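Local coordinates for protein ferulic acid decarboxylase 1 (Candida dubliniensis, PDB 4ZAD) that probably catalyses the reversible decarboxylation of cinnamic, p-coumaric and ferulic acids to their vinyl products, using prenylated FMN and manganese as cofactors, at residues A85-H90 / H331-G336; L89-D94 / A226-S231. One frame throughout, in Å; residues are numbered along the deposited sequence.

Contact 1 of 2, residues A85-H90 / H331-G336; sequences ARIALH and HTLIGG. With 4LU (1-deoxy-5-O-phosphono-1-(3,3,4,5-tetramethyl-9,11-dioxo-2,3,8,9,10,11-hexahydro-7H-quinolino[1,8-fg]pteridin-12-ium-7-y l)-D-ribitol), chain E.
Two first torsions set up the meeting of I87 and T332. I87 holds CG1 anti to its own carbonyl carbon (chi1 -50°), and a further turn at chi2 swings CD1 out from helix 85-90; T332 keeps OG1 wedged between its backbone N and carbonyl carbon (chi1 54°), facing that methyl. I87 CD1 thus lies 3.7 Å from T332 OG1 and 4.2 Å from L333 CD2, with the I87 and T332 side chains running obliquely to one another. Because the T332 hydroxyl hydrogen-bonds to the carbonyl O of G75, the methyl packs beside a polar atom whose bonding is already provided for.

Here a short helix from the N-terminal family region of a UbiD-type decarboxylase packs against segment 331-336, which joins helix 329-332 to helix 334-347. L333, in the turn between the two helices, presents its branched end to I87, while the next residue serves the cofactor: I334 lies over a face of the prenylated flavin, its CG1 and CD1 each 3.2 Å from C9 of the ring, which is tight packing.

Within helix 85-90, H90 ND1 donates to R86 O over 2.8 Å, nearly straight at 169°. That oxygen is gripped twice, since H90 N reaches it from the opposite face of the carbonyl plane; the ND1 bond, in the ring plane, would restrain rotation of the imidazole.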
# COMPACT_ATOMS: atom_id res chain seq x y z
N ALA A 85 -13.58 5.39 15.92
CA ALA A 85 -14.35 5.72 17.11
C ALA A 85 -13.70 6.77 18.00
O ALA A 85 -14.38 7.68 18.49
CB ALA A 85 -14.62 4.47 17.94
N ARG A 86 -12.41 6.63 18.27
CA ARG A 86 -11.83 7.48 19.25
C ARG A 86 -11.79 8.89 18.66
O ARG A 86 -11.96 9.88 19.36
CB ARG A 86 -10.44 6.98 19.67
CG ARG A 86 -10.48 5.62 20.38
CD ARG A 86 -9.10 5.14 20.95
NE ARG A 86 -9.11 3.68 21.03
CZ ARG A 86 -8.05 2.88 20.99
NH1 ARG A 86 -6.80 3.35 20.93
NH2 ARG A 86 -8.26 1.57 21.01
N ILE A 87 -11.62 8.98 17.36
CA ILE A 87 -11.56 10.27 16.71
C ILE A 87 -12.95 10.90 16.74
O ILE A 87 -13.10 12.03 17.16
CB ILE A 87 -10.98 10.15 15.30
CG1 ILE A 87 -9.67 9.37 15.34
CG2 ILE A 87 -10.70 11.51 14.76
CD1 ILE A 87 -8.60 10.01 16.25
N ALA A 88 -13.99 10.16 16.37
CA ALA A 88 -15.36 10.68 16.45
C ALA A 88 -15.67 11.17 17.84
O ALA A 88 -16.32 12.17 18.01
CB ALA A 88 -16.37 9.62 16.06
N LEU A 89 -15.18 10.44 18.84
CA LEU A 89 -15.54 10.76 20.22
C LEU A 89 -14.97 12.10 20.66
O LEU A 89 -15.63 12.83 21.39
CB LEU A 89 -15.14 9.64 21.19
CG LEU A 89 -16.12 8.46 21.07
CD1 LEU A 89 -15.56 7.28 21.84
CD2 LEU A 89 -17.56 8.80 21.53
N HIS A 90 -13.79 12.46 20.16
CA HIS A 90 -13.18 13.74 20.51
C HIS A 90 -14.12 14.87 20.16
O HIS A 90 -14.12 15.88 20.82
CB HIS A 90 -11.86 13.96 19.76
CG HIS A 90 -10.68 13.34 20.42
ND1 HIS A 90 -10.49 11.98 20.48
CD2 HIS A 90 -9.59 13.90 21.01
CE1 HIS A 90 -9.35 11.72 21.09
NE2 HIS A 90 -8.78 12.87 21.43
N HIS A 331 -0.93 10.36 12.64
CA HIS A 331 -1.55 10.04 11.36
C HIS A 331 -3.04 10.47 11.34
O HIS A 331 -3.48 11.26 10.48
CB HIS A 331 -1.29 8.56 11.05
CG HIS A 331 0.13 8.15 11.31
ND1 HIS A 331 1.20 8.83 10.75
CD2 HIS A 331 0.66 7.21 12.12
CE1 HIS A 331 2.32 8.29 11.18
NE2 HIS A 331 2.03 7.30 12.01
N THR A 332 -3.79 9.98 12.31
CA THR A 332 -5.22 10.25 12.36
C THR A 332 -5.46 11.74 12.61
O THR A 332 -6.38 12.33 12.02
CB THR A 332 -5.89 9.51 13.46
OG1 THR A 332 -5.22 9.81 14.69
CG2 THR A 332 -5.90 8.01 13.17
N LEU A 333 -4.65 12.34 13.47
CA LEU A 333 -4.88 13.73 13.80
C LEU A 333 -4.02 14.65 12.93
O LEU A 333 -4.51 15.67 12.44
CB LEU A 333 -4.64 14.04 15.30
CG LEU A 333 -5.61 13.50 16.35
CD1 LEU A 333 -5.25 14.03 17.70
CD2 LEU A 333 -7.08 13.88 15.99
N ILE A 334 -2.75 14.34 12.71
CA ILE A 334 -1.94 15.28 11.96
C ILE A 334 -2.39 15.20 10.52
O ILE A 334 -2.65 16.23 9.92
CB ILE A 334 -0.43 15.03 12.09
CG1 ILE A 334 0.05 15.35 13.51
CG2 ILE A 334 0.34 15.89 11.05
CD1 ILE A 334 1.54 15.17 13.71
N GLY A 335 -2.48 14.00 9.98
CA GLY A 335 -2.98 13.86 8.62
C GLY A 335 -4.48 14.14 8.41
O GLY A 335 -4.87 14.80 7.43
N GLY A 336 -5.31 13.61 9.31
CA GLY A 336 -6.75 13.75 9.18
C GLY A 336 -7.12 15.21 9.19
O GLY A 336 -7.97 15.66 8.43
C9 4LU E . 0.56 16.81 16.32
C8 4LU E . 0.08 15.87 17.24
C7 4LU E . 0.95 15.23 18.13
C10 4LU E . 3.43 19.10 16.01
C6 4LU E . 2.41 15.52 18.01
N3 4LU E . 5.86 20.26 16.46
C2 4LU E . 4.93 20.93 15.77
C13 4LU E . 3.21 15.59 20.25
C5 4LU E . 3.39 14.90 18.92
C1 4LU E . 5.08 16.23 17.63
O2 4LU E . 5.21 22.07 15.38
N1 4LU E . 3.72 20.35 15.54
C4 4LU E . 5.64 19.01 16.92
O4 4LU E . 6.61 18.51 17.55
C4A 4LU E . 4.43 18.39 16.71
N5 4LU E . 4.20 16.84 16.89
C3 4LU E . 4.75 15.30 18.61
C12 4LU E . 3.21 13.40 19.12
C5A 4LU E . 2.86 16.49 16.98
C7M 4LU E . 0.48 14.23 19.16
C8M 4LU E . -1.41 15.63 17.26
C9A 4LU E . 1.89 17.25 16.28
N10 4LU E . 2.21 18.56 15.78
C1' 4LU E . 1.53 19.09 14.59
C2' 4LU E . 0.72 20.32 15.01
O2' 4LU E . -0.02 19.98 16.20
C3' 4LU E . -0.20 20.82 13.90
O3' 4LU E . 0.58 21.26 12.77
C4' 4LU E . -1.11 21.98 14.38
O4' 4LU E . -1.69 22.62 13.24
C5' 4LU E . -0.31 23.05 15.15
O5' 4LU E . -1.09 24.16 15.55
P 4LU E . -1.05 25.57 14.83
O2P 4LU E . -1.89 26.35 15.83
O3P 4LU E . -1.67 25.28 13.45
O1P 4LU E . 0.42 25.96 14.74

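Contact 2 of 2, residues L89-D94 / A226-S231; sequences LHLGLD and AILVSS. With K (potassium ion), chain D; 4LU (1-deoxy-5-O-phosphono-1-(3,3,4,5-tetramethyl-9,11-dioxo-2,3,8,9,10,11-hexahydro-7H-quinolino[1,8-fg]pteridin-12-ium-7-y l)-D-ribitol), chain E.
L228 supplies the apolar core, meeting both H90 and L91 with a single methyl. Its CG is anti to the backbone N (chi1 -167°), which carries CD1 to 3.6 Å from H90 CB and 3.7 Å from L91 CG; the leucine side chains cross at about a right angle. I227 CG2 sits at the edge of the imidazole, near its plane, 3.8 Å from H90 CD2. L106 of helix 99-108 packs against both leucines.

Hydrogen bonds within each segment shape the ends. A Schellman motif closes helix 85-90 through G92 N to L89 O and, probably, L93 N to A88 O, with G92 at positive phi as C-prime residue. In helix 224-230, the S230 side-chain OG donates to A226 O over 2.8 Å from above the carbonyl plane, S230 N from the opposite face.

The potassium ion is bound by V229 O at 3.0 Å and S230 O at 3.1 Å, by O5' and O2P of the cofactor, and by W175 O, M232 O and E240 OE1.

No hydrogen bond joins the segments: the contact is apolar, whereas the V229 and S230 carbonyls, near the end of the same helix, serve the potassium beside the cofactor phosphate.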
# COMPACT_ATOMS: atom_id res chain seq x y z
N LEU A 89 -15.18 10.44 18.84
CA LEU A 89 -15.54 10.76 20.22
C LEU A 89 -14.97 12.10 20.66
O LEU A 89 -15.63 12.83 21.39
CB LEU A 89 -15.14 9.64 21.19
CG LEU A 89 -16.12 8.46 21.07
CD1 LEU A 89 -15.56 7.28 21.84
CD2 LEU A 89 -17.56 8.80 21.53
N HIS A 90 -13.79 12.46 20.16
CA HIS A 90 -13.18 13.74 20.51
C HIS A 90 -14.12 14.87 20.16
O HIS A 90 -14.12 15.88 20.82
CB HIS A 90 -11.86 13.96 19.76
CG HIS A 90 -10.68 13.34 20.42
ND1 HIS A 90 -10.49 11.98 20.48
CD2 HIS A 90 -9.59 13.90 21.01
CE1 HIS A 90 -9.35 11.72 21.09
NE2 HIS A 90 -8.78 12.87 21.43
N LEU A 91 -14.90 14.70 19.11
CA LEU A 91 -15.81 15.73 18.70
C LEU A 91 -17.21 15.49 19.27
O LEU A 91 -18.15 16.11 18.83
CB LEU A 91 -15.84 15.80 17.17
CG LEU A 91 -14.51 16.26 16.55
CD1 LEU A 91 -14.39 15.83 15.11
CD2 LEU A 91 -14.35 17.78 16.70
N GLY A 92 -17.33 14.61 20.26
CA GLY A 92 -18.66 14.23 20.78
C GLY A 92 -19.70 13.73 19.77
O GLY A 92 -20.88 13.97 19.91
N LEU A 93 -19.25 13.03 18.74
CA LEU A 93 -20.13 12.51 17.71
C LEU A 93 -20.44 11.06 18.03
O LEU A 93 -19.83 10.49 18.92
CB LEU A 93 -19.44 12.56 16.34
CG LEU A 93 -18.94 13.89 15.77
CD1 LEU A 93 -18.07 13.60 14.58
CD2 LEU A 93 -20.10 14.78 15.36
N ASP A 94 -21.37 10.47 17.28
CA ASP A 94 -21.63 9.04 17.35
C ASP A 94 -20.33 8.32 17.03
O ASP A 94 -19.70 8.62 16.03
CB ASP A 94 -22.75 8.63 16.38
CG ASP A 94 -23.08 7.11 16.43
OD1 ASP A 94 -22.16 6.27 16.30
OD2 ASP A 94 -24.26 6.74 16.57
N ALA A 226 -10.86 20.29 22.15
CA ALA A 226 -9.78 21.30 22.20
C ALA A 226 -8.44 20.72 21.74
O ALA A 226 -7.68 21.38 21.02
CB ALA A 226 -9.64 21.91 23.63
N ILE A 227 -8.14 19.48 22.15
CA ILE A 227 -6.86 18.89 21.78
C ILE A 227 -6.95 18.47 20.31
O ILE A 227 -5.98 18.54 19.60
CB ILE A 227 -6.41 17.71 22.74
CG1 ILE A 227 -4.88 17.47 22.67
CG2 ILE A 227 -7.17 16.39 22.43
CD1 ILE A 227 -4.06 18.53 23.37
N LEU A 228 -8.10 18.05 19.83
CA LEU A 228 -8.24 17.79 18.38
C LEU A 228 -7.86 19.06 17.55
O LEU A 228 -6.91 19.09 16.74
CB LEU A 228 -9.66 17.29 18.06
CG LEU A 228 -9.88 16.68 16.65
CD1 LEU A 228 -10.92 15.53 16.64
CD2 LEU A 228 -10.28 17.78 15.66
N VAL A 229 -8.59 20.15 17.77
CA VAL A 229 -8.27 21.41 17.07
C VAL A 229 -6.84 21.90 17.35
O VAL A 229 -6.22 22.47 16.46
CB VAL A 229 -9.32 22.50 17.37
CG1 VAL A 229 -8.96 23.81 16.69
CG2 VAL A 229 -10.68 22.00 16.89
N SER A 230 -6.32 21.65 18.55
CA SER A 230 -4.96 22.00 18.87
C SER A 230 -4.04 21.35 17.83
O SER A 230 -2.99 21.88 17.47
CB SER A 230 -4.54 21.56 20.30
OG SER A 230 -5.10 22.39 21.31
N SER A 231 -4.47 20.23 17.31
CA SER A 231 -3.72 19.55 16.28
C SER A 231 -4.03 19.94 14.80
O SER A 231 -3.35 19.48 13.88
CB SER A 231 -3.90 18.07 16.50
OG SER A 231 -3.09 17.38 15.56
K K D . -3.97 24.46 16.01
C9 4LU E . 0.56 16.81 16.32
C8 4LU E . 0.08 15.87 17.24
C7 4LU E . 0.95 15.23 18.13
C10 4LU E . 3.43 19.10 16.01
C6 4LU E . 2.41 15.52 18.01
N3 4LU E . 5.86 20.26 16.46
C2 4LU E . 4.93 20.93 15.77
C13 4LU E . 3.21 15.59 20.25
C5 4LU E . 3.39 14.90 18.92
C1 4LU E . 5.08 16.23 17.63
O2 4LU E . 5.21 22.07 15.38
N1 4LU E . 3.72 20.35 15.54
C4 4LU E . 5.64 19.01 16.92
O4 4LU E . 6.61 18.51 17.55
C4A 4LU E . 4.43 18.39 16.71
N5 4LU E . 4.20 16.84 16.89
C3 4LU E . 4.75 15.30 18.61
C12 4LU E . 3.21 13.40 19.12
C5A 4LU E . 2.86 16.49 16.98
C7M 4LU E . 0.48 14.23 19.16
C8M 4LU E . -1.41 15.63 17.26
C9A 4LU E . 1.89 17.25 16.28
N10 4LU E . 2.21 18.56 15.78
C1' 4LU E . 1.53 19.09 14.59
C2' 4LU E . 0.72 20.32 15.01
O2' 4LU E . -0.02 19.98 16.20
C3' 4LU E . -0.20 20.82 13.90
O3' 4LU E . 0.58 21.26 12.77
C4' 4LU E . -1.11 21.98 14.38
O4' 4LU E . -1.69 22.62 13.24
C5' 4LU E . -0.31 23.05 15.15
O5' 4LU E . -1.09 24.16 15.55
P 4LU E . -1.05 25.57 14.83
O2P 4LU E . -1.89 26.35 15.83
O3P 4LU E . -1.67 25.28 13.45
O1P 4LU E . 0.42 25.96 14.74

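Helix 85-90 serves both contacts, which share L89 and H90 and have centres about 8 Å apart. Contact 1 leaves it through I87, contact 2 through its C-terminal end, where the probable hydrogen bond from L93 N to A88 O, 3.1 Å long and part of the Schellman motif, ties the two. Their far segments also meet: L333 CD2 lies 4.0 Å from L228 CG, and L333 CB 3.7 Å from S231 OG. Both then reach the prenylated flavin from different directions: segment 331-336 meets a ring face, while S231 OG comes to 3.0 Å from C8M at the ring edge. The side chain of L333 is about 11 Å from that of E289, the predicted proton donor.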